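Local coordinates for glycosylation Associate Protein 1 (Streptococcus agalactiae serotype V, PDB 6OYC) that probably works with its partner Gap proteins in the glycosylation and accessory Sec secretion of an adhesin, on a scaffold related to GT-B glycosyltransferases, at residues D32-Q37 and I231-Q236; S254-R259 and P434-Q439. All coordinates share one frame; numbering follows the deposited sequence.

Interaction 1: D32-Q37 and I231-Q236. With SO4 (sulfate ion), chain J.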
ATOM      1  N   ASP A  32       4.450   3.022  -1.767  1.00 33.36           N
ATOM      2  CA  ASP A  32       5.292   2.597  -2.883  1.00 33.32           C
ATOM      3  C   ASP A  32       6.161   3.761  -3.340  1.00 34.89           C
ATOM      4  O   ASP A  32       6.199   4.817  -2.701  1.00 33.71           O
ATOM      5  CB  ASP A  32       4.444   2.020  -4.022  1.00 30.69           C
ATOM      6  CG  ASP A  32       3.660   3.083  -4.789  1.00 35.30           C
ATOM      7  OD1 ASP A  32       3.738   4.283  -4.457  1.00 32.95           O
ATOM      8  OD2 ASP A  32       2.946   2.706  -5.743  1.00 35.81           O
ATOM      9  N   ASP A  33       6.826   3.568  -4.488  1.00 34.96           N
ATOM     10  CA  ASP A  33       7.790   4.548  -4.980  1.00 31.81           C
ATOM     11  C   ASP A  33       7.142   5.894  -5.288  1.00 33.75           C
ATOM     12  O   ASP A  33       7.763   6.944  -5.073  1.00 35.95           O
ATOM     13  CB  ASP A  33       8.529   3.985  -6.204  1.00 32.93           C
ATOM     14  CG  ASP A  33       7.579   3.484  -7.307  1.00 37.45           C
ATOM     15  OD1 ASP A  33       6.497   2.938  -6.969  1.00 33.63           O
ATOM     16  OD2 ASP A  33       7.923   3.634  -8.514  1.00 34.05           O
ATOM     17  N   THR A  34       5.901   5.903  -5.774  1.00 34.62           N
ATOM     18  CA  THR A  34       5.271   7.184  -6.071  1.00 30.07           C
ATOM     19  C   THR A  34       5.055   7.997  -4.805  1.00 35.25           C
ATOM     20  O   THR A  34       5.312   9.208  -4.787  1.00 38.14           O
ATOM     21  CB  THR A  34       3.947   6.971  -6.793  1.00 34.80           C
ATOM     22  OG1 THR A  34       4.165   6.193  -7.972  1.00 34.69           O
ATOM     23  CG2 THR A  34       3.311   8.324  -7.168  1.00 35.22           C
ATOM     24  N   ILE A  35       4.567   7.356  -3.737  1.00 36.84           N
ATOM     25  CA  ILE A  35       4.388   8.062  -2.467  1.00 36.22           C
ATOM     26  C   ILE A  35       5.721   8.622  -1.998  1.00 36.12           C
ATOM     27  O   ILE A  35       5.844   9.802  -1.646  1.00 35.85           O
ATOM     28  CB  ILE A  35       3.789   7.125  -1.400  1.00 33.06           C
ATOM     29  CG1 ILE A  35       2.462   6.500  -1.866  1.00 31.13           C
ATOM     30  CG2 ILE A  35       3.718   7.852  -0.043  1.00 27.67           C
ATOM     31  CD1 ILE A  35       1.315   7.439  -1.854  1.00 34.75           C
ATOM     32  N   ASN A  36       6.736   7.767  -1.977  1.00 34.18           N
ATOM     33  CA  ASN A  36       8.043   8.183  -1.501  1.00 36.39           C
ATOM     34  C   ASN A  36       8.572   9.359  -2.314  1.00 39.99           C
ATOM     35  O   ASN A  36       9.076  10.339  -1.748  1.00 40.86           O
ATOM     36  CB  ASN A  36       8.987   6.986  -1.559  1.00 35.25           C
ATOM     37  CG  ASN A  36      10.419   7.385  -1.412  1.00 41.90           C
ATOM     38  OD1 ASN A  36      11.070   7.777  -2.387  1.00 43.63           O
ATOM     39  ND2 ASN A  36      10.920   7.322  -0.182  1.00 37.38           N
ATOM     40  N   GLN A  37       8.419   9.300  -3.644  1.00 39.25           N
ATOM     41  CA  GLN A  37       8.985  10.332  -4.506  1.00 40.42           C
ATOM     42  C   GLN A  37       8.188  11.624  -4.432  1.00 40.00           C
ATOM     43  O   GLN A  37       8.767  12.715  -4.472  1.00 41.86           O
ATOM     44  CB  GLN A  37       9.067   9.830  -5.951  1.00 33.76           C
ATOM     45  CG  GLN A  37      10.157   8.780  -6.117  1.00 34.84           C
ATOM     46  CD  GLN A  37       9.943   7.855  -7.294  1.00 33.86           C
ATOM     47  OE1 GLN A  37       9.209   8.177  -8.233  1.00 31.48           O
ATOM     48  NE2 GLN A  37      10.600   6.698  -7.258  1.00 31.75           N
ATOM     49  N   ILE A 231       7.056  11.810 -14.388  1.00 31.77           N
ATOM     50  CA  ILE A 231       7.667  10.728 -13.634  1.00 32.47           C
ATOM     51  C   ILE A 231       6.690   9.571 -13.642  1.00 33.41           C
ATOM     52  O   ILE A 231       5.571   9.686 -13.126  1.00 33.15           O
ATOM     53  CB  ILE A 231       8.044  11.164 -12.209  1.00 34.69           C
ATOM     54  CG1 ILE A 231       9.050  12.335 -12.294  1.00 32.87           C
ATOM     55  CG2 ILE A 231       8.631   9.989 -11.455  1.00 28.83           C
ATOM     56  CD1 ILE A 231       9.193  13.193 -11.057  1.00 37.26           C
ATOM     57  N   VAL A 232       7.095   8.474 -14.276  1.00 33.35           N
ATOM     58  CA  VAL A 232       6.214   7.353 -14.564  1.00 31.31           C
ATOM     59  C   VAL A 232       6.594   6.176 -13.678  1.00 33.67           C
ATOM     60  O   VAL A 232       7.742   5.709 -13.691  1.00 32.43           O
ATOM     61  CB  VAL A 232       6.268   6.940 -16.044  1.00 36.73           C
ATOM     62  CG1 VAL A 232       5.345   5.722 -16.288  1.00 33.12           C
ATOM     63  CG2 VAL A 232       5.881   8.113 -16.939  1.00 34.65           C
ATOM     64  N   SER A 233       5.619   5.697 -12.921  1.00 30.83           N
ATOM     65  CA  SER A 233       5.702   4.383 -12.302  1.00 32.91           C
ATOM     66  C   SER A 233       5.800   3.309 -13.387  1.00 33.37           C
ATOM     67  O   SER A 233       4.867   3.141 -14.180  1.00 34.27           O
ATOM     68  CB  SER A 233       4.451   4.181 -11.447  1.00 29.94           C
ATOM     69  OG  SER A 233       4.698   3.317 -10.373  1.00 38.38           O
ATOM     70  N   PHE A 234       6.925   2.594 -13.452  1.00 33.02           N
ATOM     71  CA  PHE A 234       7.112   1.628 -14.538  1.00 33.37           C
ATOM     72  C   PHE A 234       6.062   0.521 -14.465  1.00 31.79           C
ATOM     73  O   PHE A 234       5.991  -0.210 -13.476  1.00 36.00           O
ATOM     74  CB  PHE A 234       8.518   1.012 -14.494  1.00 32.82           C
ATOM     75  CG  PHE A 234       8.837   0.138 -15.690  1.00 33.69           C
ATOM     76  CD1 PHE A 234       8.283  -1.130 -15.817  1.00 31.67           C
ATOM     77  CD2 PHE A 234       9.696   0.584 -16.682  1.00 31.52           C
ATOM     78  CE1 PHE A 234       8.580  -1.931 -16.909  1.00 34.20           C
ATOM     79  CE2 PHE A 234       9.997  -0.210 -17.772  1.00 33.22           C
ATOM     80  CZ  PHE A 234       9.442  -1.474 -17.887  1.00 32.56           C
ATOM     81  N   ASN A 235       5.280   0.366 -15.530  1.00 29.08           N
ATOM     82  CA  ASN A 235       4.263  -0.671 -15.568  1.00 31.05           C
ATOM     83  C   ASN A 235       3.917  -0.992 -17.016  1.00 33.59           C
ATOM     84  O   ASN A 235       3.594  -0.086 -17.796  1.00 36.18           O
ATOM     85  CB  ASN A 235       3.011  -0.217 -14.804  1.00 32.35           C
ATOM     86  CG  ASN A 235       2.187  -1.375 -14.321  1.00 31.96           C
ATOM     87  OD1 ASN A 235       1.957  -2.329 -15.055  1.00 31.67           O
ATOM     88  ND2 ASN A 235       1.754  -1.313 -13.067  1.00 34.29           N
ATOM     89  N   GLN A 236       3.954  -2.275 -17.374  1.00 33.31           N
ATOM     90  CA  GLN A 236       3.575  -2.636 -18.739  1.00 36.57           C
ATOM     91  C   GLN A 236       2.117  -2.319 -19.057  1.00 33.65           C
ATOM     92  O   GLN A 236       1.775  -2.183 -20.231  1.00 32.12           O
ATOM     93  CB  GLN A 236       3.839  -4.119 -19.004  1.00 41.33           C
ATOM     94  CG  GLN A 236       3.056  -5.065 -18.122  1.00 44.80           C
ATOM     95  CD  GLN A 236       3.447  -6.532 -18.330  1.00 54.91           C
ATOM     96  OE1 GLN A 236       3.967  -7.183 -17.416  1.00 53.47           O
ATOM     97  NE2 GLN A 236       3.205  -7.053 -19.535  1.00 55.58           N
TER
HETATM   98  S   SO4 J 607       6.092  -4.998 -15.242  1.00 49.78           S
HETATM   99  O1  SO4 J 607       5.608  -3.645 -15.535  1.00 38.34           O
HETATM  100  O2  SO4 J 607       6.402  -5.712 -16.484  1.00 45.38           O
HETATM  101  O3  SO4 J 607       7.317  -4.911 -14.421  1.00 44.78           O
HETATM  102  O4  SO4 J 607       5.069  -5.728 -14.467  1.00 55.63           O
HETATM  103  O   HOH W   1       3.228   3.701  -8.099  1.00 29.07           O

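Interaction 2: S254-R259 and P434-Q439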
ATOM      1  N   SER A 254      10.416   5.124 -13.056  1.00 33.40           N
ATOM      2  CA  SER A 254      10.650   4.654 -11.689  1.00 31.83           C
ATOM      3  C   SER A 254      10.418   3.148 -11.618  1.00 31.11           C
ATOM      4  O   SER A 254       9.316   2.668 -11.902  1.00 34.15           O
ATOM      5  CB  SER A 254       9.755   5.380 -10.681  1.00 31.45           C
ATOM      6  OG  SER A 254      10.005   4.897  -9.359  1.00 33.62           O
ATOM      7  N   VAL A 255      11.452   2.416 -11.231  1.00 32.22           N
ATOM      8  CA  VAL A 255      11.423   0.964 -11.133  1.00 34.85           C
ATOM      9  C   VAL A 255      11.354   0.596  -9.647  1.00 36.22           C
ATOM     10  O   VAL A 255      12.203   1.019  -8.851  1.00 34.40           O
ATOM     11  CB  VAL A 255      12.657   0.345 -11.814  1.00 37.40           C
ATOM     12  CG1 VAL A 255      12.812  -1.142 -11.447  1.00 37.03           C
ATOM     13  CG2 VAL A 255      12.593   0.533 -13.311  1.00 33.10           C
ATOM     14  N   PHE A 256      10.349  -0.196  -9.273  1.00 36.28           N
ATOM     15  CA  PHE A 256      10.088  -0.539  -7.877  1.00 34.58           C
ATOM     16  C   PHE A 256      10.007  -2.053  -7.754  1.00 33.29           C
ATOM     17  O   PHE A 256       9.116  -2.683  -8.339  1.00 33.64           O
ATOM     18  CB  PHE A 256       8.793   0.116  -7.396  1.00 33.49           C
ATOM     19  CG  PHE A 256       8.593   0.032  -5.910  1.00 36.19           C
ATOM     20  CD1 PHE A 256       9.568   0.506  -5.036  1.00 36.72           C
ATOM     21  CD2 PHE A 256       7.425  -0.513  -5.380  1.00 34.55           C
ATOM     22  CE1 PHE A 256       9.381   0.446  -3.659  1.00 36.32           C
ATOM     23  CE2 PHE A 256       7.231  -0.589  -3.992  1.00 36.18           C
ATOM     24  CZ  PHE A 256       8.209  -0.107  -3.133  1.00 34.30           C
ATOM     25  N   SER A 257      10.929  -2.634  -6.989  1.00 36.24           N
ATOM     26  CA  SER A 257      11.106  -4.086  -6.995  1.00 35.53           C
ATOM     27  C   SER A 257       9.837  -4.848  -6.585  1.00 37.04           C
ATOM     28  O   SER A 257       9.614  -5.964  -7.067  1.00 37.05           O
ATOM     29  CB  SER A 257      12.268  -4.462  -6.081  1.00 41.10           C
ATOM     30  OG  SER A 257      12.008  -4.058  -4.742  1.00 42.48           O
ATOM     31  N   GLU A 258       8.994  -4.284  -5.705  1.00 34.35           N
ATOM     32  CA  GLU A 258       7.782  -5.008  -5.319  1.00 35.52           C
ATOM     33  C   GLU A 258       6.811  -5.147  -6.491  1.00 35.94           C
ATOM     34  O   GLU A 258       6.070  -6.127  -6.560  1.00 35.29           O
ATOM     35  CB  GLU A 258       7.100  -4.308  -4.144  1.00 37.48           C
ATOM     36  CG  GLU A 258       5.795  -4.961  -3.660  1.00 48.51           C
ATOM     37  CD  GLU A 258       4.948  -4.034  -2.761  1.00 59.67           C
ATOM     38  OE1 GLU A 258       4.676  -4.409  -1.594  1.00 63.07           O
ATOM     39  OE2 GLU A 258       4.553  -2.931  -3.217  1.00 55.53           O
ATOM     40  N   ARG A 259       6.809  -4.185  -7.417  1.00 36.94           N
ATOM     41  CA  ARG A 259       5.931  -4.139  -8.587  1.00 32.50           C
ATOM     42  C   ARG A 259       6.585  -4.682  -9.851  1.00 35.25           C
ATOM     43  O   ARG A 259       5.923  -5.320 -10.664  1.00 34.23           O
ATOM     44  CB  ARG A 259       5.501  -2.697  -8.856  1.00 33.46           C
ATOM     45  CG  ARG A 259       4.640  -2.500 -10.088  1.00 29.08           C
ATOM     46  CD  ARG A 259       4.270  -1.021 -10.269  1.00 30.81           C
ATOM     47  NE  ARG A 259       5.438  -0.201 -10.593  1.00 35.03           N
ATOM     48  CZ  ARG A 259       5.945   0.736  -9.793  1.00 34.49           C
ATOM     49  NH1 ARG A 259       5.380   0.995  -8.613  1.00 34.34           N
ATOM     50  NH2 ARG A 259       7.016   1.426 -10.176  1.00 31.38           N
ATOM     51  N   PRO A 434      11.953 -11.576   4.584  1.00 36.17           N
ATOM     52  CA  PRO A 434      11.401 -10.638   5.561  1.00 34.20           C
ATOM     53  C   PRO A 434      10.427  -9.679   4.904  1.00 33.48           C
ATOM     54  O   PRO A 434      10.538  -9.350   3.719  1.00 37.03           O
ATOM     55  CB  PRO A 434      12.636  -9.913   6.116  1.00 33.49           C
ATOM     56  CG  PRO A 434      13.753 -10.270   5.241  1.00 36.35           C
ATOM     57  CD  PRO A 434      13.421 -11.573   4.583  1.00 35.94           C
ATOM     58  N   ASP A 435       9.432  -9.269   5.689  1.00 30.63           N
ATOM     59  CA  ASP A 435       8.407  -8.349   5.215  1.00 31.89           C
ATOM     60  C   ASP A 435       9.023  -7.020   4.759  1.00 32.94           C
ATOM     61  O   ASP A 435       9.813  -6.394   5.480  1.00 31.61           O
ATOM     62  CB  ASP A 435       7.370  -8.125   6.321  1.00 30.66           C
ATOM     63  CG  ASP A 435       6.276  -7.149   5.906  1.00 30.60           C
ATOM     64  OD1 ASP A 435       5.452  -7.525   5.063  1.00 31.85           O
ATOM     65  OD2 ASP A 435       6.249  -6.004   6.408  1.00 28.41           O
ATOM     66  N   LEU A 436       8.660  -6.601   3.547  1.00 30.26           N
ATOM     67  CA  LEU A 436       9.262  -5.413   2.950  1.00 32.09           C
ATOM     68  C   LEU A 436       8.883  -4.154   3.716  1.00 33.66           C
ATOM     69  O   LEU A 436       9.752  -3.334   4.048  1.00 33.00           O
ATOM     70  CB  LEU A 436       8.840  -5.283   1.483  1.00 33.33           C
ATOM     71  CG  LEU A 436       9.266  -3.957   0.835  1.00 35.70           C
ATOM     72  CD1 LEU A 436      10.786  -3.919   0.768  1.00 39.84           C
ATOM     73  CD2 LEU A 436       8.647  -3.735  -0.559  1.00 32.85           C
ATOM     74  N   TYR A 437       7.585  -3.967   3.989  1.00 30.66           N
ATOM     75  CA  TYR A 437       7.176  -2.731   4.636  1.00 30.85           C
ATOM     76  C   TYR A 437       7.822  -2.603   6.014  1.00 32.67           C
ATOM     77  O   TYR A 437       8.222  -1.508   6.419  1.00 33.80           O
ATOM     78  CB  TYR A 437       5.653  -2.628   4.748  1.00 23.96           C
ATOM     79  CG  TYR A 437       5.327  -1.274   5.347  1.00 30.57           C
ATOM     80  CD1 TYR A 437       5.518  -0.112   4.609  1.00 29.57           C
ATOM     81  CD2 TYR A 437       4.929  -1.142   6.670  1.00 31.45           C
ATOM     82  CE1 TYR A 437       5.269   1.151   5.156  1.00 31.92           C
ATOM     83  CE2 TYR A 437       4.673   0.132   7.229  1.00 30.93           C
ATOM     84  CZ  TYR A 437       4.850   1.267   6.466  1.00 30.93           C
ATOM     85  OH  TYR A 437       4.620   2.525   6.991  1.00 30.63           O
ATOM     86  N   THR A 438       7.949  -3.719   6.737  1.00 30.57           N
ATOM     87  CA  THR A 438       8.624  -3.709   8.034  1.00 32.38           C
ATOM     88  C   THR A 438      10.072  -3.249   7.902  1.00 34.91           C
ATOM     89  O   THR A 438      10.565  -2.487   8.742  1.00 34.22           O
ATOM     90  CB  THR A 438       8.550  -5.102   8.668  1.00 30.28           C
ATOM     91  OG1 THR A 438       7.177  -5.472   8.830  1.00 32.65           O
ATOM     92  CG2 THR A 438       9.231  -5.131  10.032  1.00 33.36           C
ATOM     93  N   GLN A 439      10.771  -3.705   6.858  1.00 35.41           N
ATOM     94  CA  GLN A 439      12.135  -3.232   6.620  1.00 35.63           C
ATOM     95  C   GLN A 439      12.159  -1.725   6.378  1.00 36.85           C
ATOM     96  O   GLN A 439      13.002  -1.011   6.937  1.00 34.69           O
ATOM     97  CB  GLN A 439      12.753  -3.966   5.433  1.00 35.19           C
ATOM     98  CG  GLN A 439      12.947  -5.441   5.648  1.00 37.46           C
ATOM     99  CD  GLN A 439      13.557  -6.100   4.437  1.00 42.72           C
ATOM    100  OE1 GLN A 439      12.915  -6.232   3.381  1.00 44.50           O
ATOM    101  NE2 GLN A 439      14.811  -6.498   4.566  1.00 41.59           N
TER

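Interaction 1: D32-Q37 and I231-Q236
The N-terminal end of helix 33-43 meets the C-terminal end of strand 229-233 through a shared water, in a buried polar site at the C-terminal ends of the parallel strands. S233 OG lies 3.8 Å from T34 OG1, too long for direct bonding, and water 1 bridges S233 OG to T34 OG1 and D32 OD2. The water donates to D32 OD2 at 2.6 Å and to T34 OG1, and its third partner is S233 OG at 2.7 Å. With chi1 of -152°, S233 carries its hydroxyl away from its own backbone N and out to this water. D32 is the N-cap: its OD1 accepts from I35 N at 3.3 Å, nearly straight at 167°, and weakly from T34 N, so one carboxylate oxygen caps the helix while the other holds the water. In this Rossmann-like half of a GT-B-type fold, strand 229-233 lies between strands 2-5 and 250-255 of the parallel sheet, and helix segment 33-37 runs nearly antiparallel to strand segment 231-233 (151° between their N-to-C directions). D33 OD2 is 3.7 Å from S233 OG, but its carboxylate is spent on S254 and R259. One turn further along the helix, Q37 OE1 makes a van der Waals contact with the I231 CG2 methyl at 3.7 Å, while Q37 NE2 bonds to S254. Past the strand, Q236 N donates to sulfate O1 at 2.8 Å, and N260, N261 and N264 also bind this probable crystallisation ion.

Interaction 2: S254-R259 and P434-Q439
The F256 ring has E258 N over one face, 4.1 Å above the plane and offset toward the rim, while L436 CD2 approaches obliquely and comes 4.5 Å from F256 CZ. The other flat group on this side, the R259 guanidinium, has S254 O in plane at its edge; the bond from R259 NH2 is weak, 3.1 Å with an angle of 120°. R259 NE donates to F234 O, so the arginine is turned back toward the sheet rather than across to 434-439. L436 makes the contacts across, its CD2 methyl lying 3.9 Å from E258 CB and near the F256 ring. L436 CG stands anti to the backbone N (chi1 172°), which sends the branched end out from the first turn of helix 436-445. That turn is capped by D435: OD2 takes T438 N at 2.9 Å and T438 OG1 at 2.6 Å, the two donors arriving from opposite faces of the carboxylate plane. E258, in the turn after strand 250-255, has an extended chain, and its OE1 passes 4.2 Å from L436 CD2. Helix 436-445 follows strand 426-428 of the second parallel sheet, so the contact joins the two Rossmann-like halves of the GT-B-type fold. With 94 Å² buried and one leucine methyl meeting the F256 ring obliquely and a glutamate's aliphatic base, the geometry is consistent with a small, mainly apolar contact carrying little orientational constraint between these two segments.

Interactions 1 and 2 have centres 12 Å apart and come in series along the chain, 32-37 with 231-236 closing before 254-259 with 434-439 opens. They share one seven-stranded parallel sheet, in which strands 229-233 and 250-255 are neighbours, and they touch directly: D33 OD1 forms a salt bridge with R259 NH1 at 2.8 Å, and D33 OD2 a probable hydrogen bond with S254 OG at 2.6 Å. Interaction 1 stays within that sheet's half, whereas interaction 2 reaches helix 436-445 of the six-stranded sheet's half. D33 thus connects the first helix to the turn that faces the other half, consistent with a position near the interdomain cleft of GT-B-type folds.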